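PDB 3UMB: dehalogenase-like hydrolase from Ralstonia solanacearum, which probably catalyses the hydrolytic dehalogenation of small (S)-2-haloalkanoic acids, releasing a halide ion and the corresponding (R)-2-hydroxyalkanoic acids. Local coordinates for residues 38-43 / 70-75; 22-27 / 89-94; 146-151 / 158-163. All coordinates share one frame; numbering follows the deposited sequence.

Contact 1 of 3, residues 38-43 / 70-75. With MG (magnesium ion), chain H.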
# COMPACT_ATOMS: atom_id res chain seq x y z
N VAL A 38 1.85 -8.59 12.27
CA VAL A 38 0.91 -8.12 11.26
C VAL A 38 0.99 -6.60 10.96
O VAL A 38 1.15 -6.23 9.78
CB VAL A 38 -0.54 -8.45 11.60
CG1 VAL A 38 -1.44 -7.95 10.48
CG2 VAL A 38 -0.72 -9.98 11.79
N LEU A 39 0.87 -5.74 11.99
CA LEU A 39 0.88 -4.28 11.77
C LEU A 39 2.19 -3.83 11.16
O LEU A 39 2.21 -2.98 10.30
CB LEU A 39 0.58 -3.49 13.06
CG LEU A 39 0.51 -1.98 12.96
CD1 LEU A 39 -0.46 -1.56 11.86
CD2 LEU A 39 0.19 -1.36 14.35
N TRP A 40 3.27 -4.48 11.58
CA TRP A 40 4.62 -4.14 11.14
C TRP A 40 4.88 -4.45 9.66
O TRP A 40 5.43 -3.61 8.93
CB TRP A 40 5.57 -4.92 11.99
CG TRP A 40 6.99 -4.64 11.80
CD1 TRP A 40 7.57 -3.60 11.14
CD2 TRP A 40 8.04 -5.41 12.33
NE1 TRP A 40 8.95 -3.69 11.21
CE2 TRP A 40 9.25 -4.81 11.93
CE3 TRP A 40 8.08 -6.62 13.08
CZ2 TRP A 40 10.50 -5.35 12.28
CZ3 TRP A 40 9.31 -7.14 13.43
CH2 TRP A 40 10.51 -6.51 13.02
N ARG A 41 4.44 -5.62 9.22
CA ARG A 41 4.53 -6.01 7.81
C ARG A 41 3.65 -5.10 6.94
O ARG A 41 4.11 -4.61 5.91
CB ARG A 41 4.15 -7.49 7.64
CG ARG A 41 4.17 -8.04 6.19
CD ARG A 41 5.57 -7.90 5.48
NE ARG A 41 5.50 -8.39 4.09
CZ ARG A 41 6.42 -8.13 3.15
NH1 ARG A 41 7.50 -7.39 3.42
NH2 ARG A 41 6.25 -8.61 1.91
N ASP A 42 2.42 -4.85 7.38
CA ASP A 42 1.54 -3.90 6.72
C ASP A 42 2.23 -2.56 6.50
O ASP A 42 2.31 -2.08 5.38
CB ASP A 42 0.27 -3.63 7.54
CG ASP A 42 -0.76 -2.72 6.80
OD1 ASP A 42 -1.34 -3.18 5.77
OD2 ASP A 42 -0.99 -1.56 7.27
N ARG A 43 2.71 -1.95 7.56
CA ARG A 43 3.30 -0.60 7.42
C ARG A 43 4.63 -0.63 6.68
O ARG A 43 4.94 0.30 5.96
CB ARG A 43 3.39 0.17 8.76
CG ARG A 43 2.00 0.60 9.26
CD ARG A 43 1.35 1.55 8.25
NE ARG A 43 0.51 2.56 8.89
CZ ARG A 43 -0.80 2.40 9.15
NH1 ARG A 43 -1.51 3.40 9.69
NH2 ARG A 43 -1.44 1.26 8.88
N ASP A 70 11.43 2.21 10.72
CA ASP A 70 10.28 3.12 10.72
C ASP A 70 8.96 2.38 10.96
O ASP A 70 8.16 2.77 11.80
CB ASP A 70 10.17 3.87 9.40
CG ASP A 70 11.34 4.76 9.15
OD1 ASP A 70 12.03 5.04 10.13
OD2 ASP A 70 11.59 5.13 7.97
N ALA A 71 8.71 1.34 10.19
CA ALA A 71 7.44 0.62 10.31
C ALA A 71 7.33 -0.02 11.70
O ALA A 71 6.25 -0.05 12.28
CB ALA A 71 7.27 -0.46 9.21
N LEU A 72 8.44 -0.58 12.19
CA LEU A 72 8.42 -1.26 13.49
C LEU A 72 8.12 -0.27 14.62
O LEU A 72 7.37 -0.57 15.54
CB LEU A 72 9.79 -1.90 13.77
CG LEU A 72 10.01 -2.44 15.20
CD1 LEU A 72 9.08 -3.64 15.38
CD2 LEU A 72 11.45 -2.79 15.43
N ARG A 73 8.78 0.88 14.55
CA ARG A 73 8.53 2.01 15.42
C ARG A 73 7.10 2.53 15.39
O ARG A 73 6.48 2.76 16.46
CB ARG A 73 9.45 3.16 15.10
CG ARG A 73 10.89 2.89 15.52
CD ARG A 73 11.85 4.01 15.16
NE ARG A 73 13.22 3.66 15.61
CZ ARG A 73 14.35 4.22 15.17
NH1 ARG A 73 14.34 5.16 14.24
NH2 ARG A 73 15.51 3.81 15.65
N TYR A 74 6.57 2.78 14.19
CA TYR A 74 5.16 3.18 14.12
C TYR A 74 4.30 2.08 14.79
O TYR A 74 3.41 2.38 15.60
CB TYR A 74 4.67 3.42 12.70
CG TYR A 74 3.18 3.63 12.67
CD1 TYR A 74 2.66 4.91 12.73
CD2 TYR A 74 2.31 2.56 12.57
CE1 TYR A 74 1.31 5.14 12.74
CE2 TYR A 74 0.93 2.76 12.56
CZ TYR A 74 0.44 4.08 12.66
OH TYR A 74 -0.92 4.35 12.67
N ALA A 75 4.54 0.82 14.43
CA ALA A 75 3.65 -0.27 14.91
C ALA A 75 3.67 -0.34 16.47
O ALA A 75 2.65 -0.57 17.12
CB ALA A 75 4.04 -1.58 14.31
MG MG H . -2.04 -2.29 3.76
O HOH W 1 -2.89 -1.06 5.60
O HOH W 2 -2.20 -4.66 3.78
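Trp40 lays its indole against Leu72 where two helices of the all-helical cap of this HAD-family dehalogenase pack together. Segments 38-43 and 70-75 approach to 8.2 Å between axes at 135°, and small Ala71 and Ala75 allow this closeness. CG of Trp40 stands anti to the backbone N (chi1 -175°), which swings the ring across to the other helix. Leu72 CD1 sits 3.6 Å from the centroid of the six-membered ring, almost on its normal, a CH-pi contact, while Leu72 CB lies 3.2 Å from Trp40 NE1 over the same face. Ala71 CB meets the indole edge in plane, and the NE1 hydrogen is spent on the carbonyl of Thr68, which pins the ring's rotation.

Arg43 and Tyr74 form the second half. The arginine chain bends at chi2 and chi3 so that its guanidinium lies only 21° from parallel with the phenol ring; Tyr74 CE2 is over the guanidinium face, 3.7 Å from Arg43 NE. Each polar end has a partner beyond the two segments: Tyr74 OH bonds to Arg78, and Arg43 NH1 makes a salt bridge to Glu206 of the second subunit. Arg43 NH2 makes a salt-bridging hydrogen bond to Asp42 OD2, which lies in the guanidinium plane at 3.3 Å. The other oxygen of that carboxylate, Asp42 OD1, binds the magnesium ion at 2.3 Å, which Asp42 OD1 of the second subunit also coordinates.

Contact 2 of 3, residues 22-27 / 89-94; sequences AARAEQ and ATLMRE
Ala25 and Leu91 mark the nearest backbone approach of two almost antiparallel helical segments, their CA atoms 7.2 Å apart, with axes 10.1 Å apart at an angle of 164°. That spacing is wide enough for side chains to fill the gap, and Arg24 does most of it, contributing the largest buried surface of any residue here. Its CG, anti to the backbone N, presses on Leu91 CD2 at 3.5 Å; the same methyl lies 4.0 Å from Ala25 N, so the leucine branch reaches the opposing backbone as well.

Bends at chi2 and chi3 then fold the arginine chain along the interface, where Arg24 CD meets Thr90 CG2 at 3.8 Å and the methyl lies over one face of the guanidinium, towards NE. The threonine hydroxyl takes no part, being bonded to the carbonyl of His86 one turn earlier. Both segments belong to the helical cap of the haloacid dehalogenase fold, on helices 19-28 and 85-96, and Leu91 also touches Leu28, further along helix 19-28.

Arg24 NE closes the polar side with a salt-bridging hydrogen bond to Glu94 OE1, 3.2 Å long and fairly straight at 156°. The donor comes from above the carboxylate plane, 53° out of it, and the two side chains cross at about a right angle. The Glu94 side chain also packs against Ser20 and Val21, and a bound potassium ion lies about 5 Å from it, between nearest atoms.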
# COMPACT_ATOMS: atom_id res chain seq x y z
N ALA A 22 7.87 -13.09 14.29
CA ALA A 22 6.60 -13.05 15.02
C ALA A 22 6.77 -13.70 16.40
O ALA A 22 6.43 -13.09 17.43
CB ALA A 22 5.51 -13.72 14.21
N ALA A 23 7.39 -14.88 16.41
CA ALA A 23 7.68 -15.65 17.65
C ALA A 23 8.54 -14.92 18.70
O ALA A 23 8.34 -15.07 19.90
CB ALA A 23 8.32 -16.98 17.27
N ARG A 24 9.50 -14.15 18.24
CA ARG A 24 10.38 -13.37 19.11
C ARG A 24 9.72 -12.05 19.58
O ARG A 24 10.12 -11.44 20.58
CB ARG A 24 11.66 -13.07 18.32
CG ARG A 24 12.50 -11.90 18.80
CD ARG A 24 13.18 -12.20 20.10
NE ARG A 24 14.32 -13.08 19.88
CZ ARG A 24 15.09 -13.56 20.85
NH1 ARG A 24 14.82 -13.26 22.13
NH2 ARG A 24 16.12 -14.35 20.55
N ALA A 25 8.73 -11.60 18.81
CA ALA A 25 7.91 -10.45 19.17
C ALA A 25 7.10 -10.81 20.41
O ALA A 25 7.21 -10.15 21.44
CB ALA A 25 7.01 -10.03 17.98
N GLU A 26 6.33 -11.89 20.32
CA GLU A 26 5.64 -12.49 21.48
C GLU A 26 6.45 -12.50 22.74
O GLU A 26 5.92 -12.25 23.80
CB GLU A 26 5.25 -13.95 21.19
CG GLU A 26 3.89 -14.16 20.52
CD GLU A 26 2.71 -13.55 21.32
OE1 GLU A 26 2.86 -13.37 22.58
OE2 GLU A 26 1.65 -13.26 20.67
N GLN A 27 7.74 -12.82 22.65
CA GLN A 27 8.52 -12.98 23.86
C GLN A 27 8.86 -11.65 24.50
O GLN A 27 9.05 -11.59 25.72
CB GLN A 27 9.83 -13.75 23.58
CG GLN A 27 10.66 -14.13 24.85
CD GLN A 27 11.40 -12.94 25.51
OE1 GLN A 27 11.78 -11.97 24.84
NE2 GLN A 27 11.60 -13.02 26.84
N ALA A 89 16.78 -3.21 18.72
CA ALA A 89 17.97 -3.93 18.26
C ALA A 89 17.67 -5.43 18.16
O ALA A 89 17.92 -6.05 17.14
CB ALA A 89 19.19 -3.64 19.17
N THR A 90 17.06 -6.02 19.17
CA THR A 90 16.78 -7.46 19.16
C THR A 90 15.91 -7.91 18.02
O THR A 90 16.07 -9.02 17.51
CB THR A 90 16.06 -7.91 20.45
OG1 THR A 90 16.92 -7.67 21.56
CG2 THR A 90 15.73 -9.40 20.40
N LEU A 91 14.95 -7.07 17.63
CA LEU A 91 13.97 -7.53 16.63
C LEU A 91 14.55 -7.35 15.26
O LEU A 91 14.29 -8.13 14.38
CB LEU A 91 12.63 -6.80 16.75
CG LEU A 91 11.68 -7.42 17.78
CD1 LEU A 91 10.40 -6.58 17.87
CD2 LEU A 91 11.36 -8.89 17.40
N MSE A 92 15.33 -6.29 15.11
CA MSE A 92 16.07 -6.02 13.89
C MSE A 92 17.15 -7.12 13.64
O MSE A 92 17.14 -7.74 12.56
CB MSE A 92 16.60 -4.55 13.89
CG MSE A 92 15.48 -3.40 13.66
SE MSE A 92 14.12 -3.88 12.31
CE MSE A 92 15.27 -3.59 10.70
N ARG A 93 17.99 -7.45 14.64
CA ARG A 93 18.87 -8.63 14.57
C ARG A 93 18.12 -9.83 14.06
O ARG A 93 18.53 -10.50 13.12
CB ARG A 93 19.44 -9.01 15.94
CG ARG A 93 20.52 -8.05 16.45
CD ARG A 93 21.33 -8.61 17.62
NE ARG A 93 20.90 -8.12 18.94
CZ ARG A 93 21.23 -6.94 19.48
NH1 ARG A 93 22.00 -6.06 18.83
NH2 ARG A 93 20.78 -6.63 20.70
N GLU A 94 17.00 -10.11 14.69
CA GLU A 94 16.20 -11.20 14.26
C GLU A 94 15.90 -11.07 12.79
O GLU A 94 15.88 -12.06 12.07
CB GLU A 94 14.90 -11.27 15.05
CG GLU A 94 14.30 -12.62 15.01
CD GLU A 94 15.01 -13.59 15.91
OE1 GLU A 94 15.57 -13.15 16.95
OE2 GLU A 94 14.99 -14.79 15.57

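Contact 3 of 3, residues 146-151 / 158-163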
# COMPACT_ATOMS: atom_id res chain seq x y z
N LEU A 146 19.99 -9.34 -6.47
CA LEU A 146 19.62 -7.99 -6.90
C LEU A 146 18.71 -7.26 -5.87
O LEU A 146 17.84 -7.84 -5.24
CB LEU A 146 18.97 -8.05 -8.29
CG LEU A 146 19.75 -8.86 -9.37
CD1 LEU A 146 18.87 -9.22 -10.49
CD2 LEU A 146 20.96 -8.06 -9.92
N SER A 147 18.96 -5.98 -5.71
CA SER A 147 18.23 -5.12 -4.80
C SER A 147 17.68 -3.94 -5.55
O SER A 147 18.38 -3.34 -6.37
CB SER A 147 19.17 -4.60 -3.74
OG SER A 147 18.59 -3.57 -2.97
N VAL A 148 16.46 -3.57 -5.23
CA VAL A 148 15.85 -2.37 -5.78
C VAL A 148 16.59 -1.12 -5.36
O VAL A 148 16.28 -0.03 -5.79
CB VAL A 148 14.40 -2.23 -5.30
CG1 VAL A 148 13.62 -3.50 -5.62
CG2 VAL A 148 14.37 -1.88 -3.76
N ASP A 149 17.58 -1.26 -4.49
CA ASP A 149 18.38 -0.12 -4.11
C ASP A 149 19.16 0.53 -5.29
O ASP A 149 19.53 1.69 -5.24
CB ASP A 149 19.37 -0.55 -3.04
CG ASP A 149 20.11 0.61 -2.46
OD1 ASP A 149 19.57 1.34 -1.59
OD2 ASP A 149 21.26 0.75 -2.86
N ALA A 150 19.44 -0.26 -6.32
CA ALA A 150 20.14 0.19 -7.53
C ALA A 150 19.32 1.25 -8.25
O ALA A 150 19.88 2.14 -8.89
CB ALA A 150 20.37 -1.03 -8.46
N VAL A 151 17.98 1.15 -8.14
CA VAL A 151 17.14 2.07 -8.83
C VAL A 151 16.39 3.01 -7.88
O VAL A 151 15.70 3.89 -8.34
CB VAL A 151 16.20 1.33 -9.75
CG1 VAL A 151 17.05 0.53 -10.83
CG2 VAL A 151 15.31 0.33 -8.94
N PRO A 158 8.25 -0.26 -12.43
CA PRO A 158 8.91 -0.95 -13.57
C PRO A 158 10.45 -1.05 -13.43
O PRO A 158 11.03 -2.05 -13.81
CB PRO A 158 8.57 -0.09 -14.78
CG PRO A 158 7.23 0.52 -14.45
CD PRO A 158 7.14 0.59 -12.90
N ALA A 159 11.06 -0.01 -12.87
CA ALA A 159 12.52 0.07 -12.80
C ALA A 159 13.05 -1.05 -11.89
O ALA A 159 14.19 -1.48 -12.07
CB ALA A 159 13.00 1.45 -12.28
N ALA A 160 12.24 -1.46 -10.91
CA ALA A 160 12.61 -2.57 -9.99
C ALA A 160 12.53 -3.89 -10.72
O ALA A 160 13.46 -4.66 -10.67
CB ALA A 160 11.72 -2.62 -8.76
N TYR A 161 11.42 -4.15 -11.39
CA TYR A 161 11.27 -5.39 -12.17
C TYR A 161 12.36 -5.46 -13.27
O TYR A 161 13.02 -6.51 -13.46
CB TYR A 161 9.86 -5.54 -12.75
CG TYR A 161 8.79 -5.84 -11.69
CD1 TYR A 161 8.89 -6.96 -10.84
CD2 TYR A 161 7.68 -5.03 -11.56
CE1 TYR A 161 7.93 -7.23 -9.83
CE2 TYR A 161 6.69 -5.29 -10.57
CZ TYR A 161 6.83 -6.40 -9.71
OH TYR A 161 5.85 -6.64 -8.76
N ALA A 162 12.63 -4.32 -13.90
CA ALA A 162 13.58 -4.29 -14.98
C ALA A 162 14.96 -4.75 -14.60
O ALA A 162 15.72 -5.09 -15.49
CB ALA A 162 13.66 -2.93 -15.65
N LEU A 163 15.31 -4.74 -13.32
CA LEU A 163 16.64 -5.16 -12.93
C LEU A 163 16.97 -6.60 -13.40
O LEU A 163 18.11 -6.90 -13.70
CB LEU A 163 16.91 -4.98 -11.40
CG LEU A 163 17.04 -3.57 -10.81
CD1 LEU A 163 16.89 -3.55 -9.28
CD2 LEU A 163 18.32 -2.90 -11.22
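Leu163 plugs the angle between the end of strand 144-147 and the helical turn 158-161, at the edge of the parallel, Rossmann-like sheet of the HAD core. Strand 144-147 is an outermost strand of that sheet within this chain, and the chain passes through this region into helix 163-168 before entering strand 175-179, on the far side of strands 118-122 and 6-9: a beta-alpha-beta crossover whose first helical turn packs on the strand end by apolar contact, with no hydrogen bond between the segments.

Traced outward, the Leu163 side chain begins with CB, directed toward the opposing segment and 3.5 Å from Ala160 O of its own turn. CG stands anti to the carbonyl carbon (chi1 -70°) and comes within 4.1 Å of Val151 CG1. The chain then forks. CD1 reaches the backbone where the strand gives way to the 3-10 turn, 3.3 Å from Ser147 O and 3.8 Å from Val148 CA. CD2 turns to the end of the 3-10 turn and the residue after it, meeting Val151 CG1 at 3.7 Å, the two side chains reaching tip to tip, and Ala150 CB at 3.9 Å. Leu121 of the neighbouring strand also touches this leucine, tying the plug to the sheet.

Around it, the first helical turn is gripped by two valines. Val151 sets its CB 4.1 Å from Ala159 CB, with its methyls near the alanine carbonyl. Val148, whose CG1 also lies anti to the carbonyl carbon, brings that methyl to 3.8 Å from Ala160 CB.

Overall arrangement
Contacts 1 and 2 belong to the helical cap, contact 3 to the sheet-bearing core. The first pair have centres 13 Å apart and share a seam: selenomethionine Met92 of helix 85-96 packs on Trp40, and Leu91 meets Leu72, so the four helices form one packed group, with contact 1 nested along the chain inside the loop closed by contact 2. Contact 1 is the most buried and reaches the subunit interface and its magnesium ion; contact 2 is partly buried, on wider-spaced helices crossed by a salt bridge. Contact 3, also partly buried, touches neither and joins strand to helix through aliphatic side chains packed on one another and on backbone, without aromatic or charged partners.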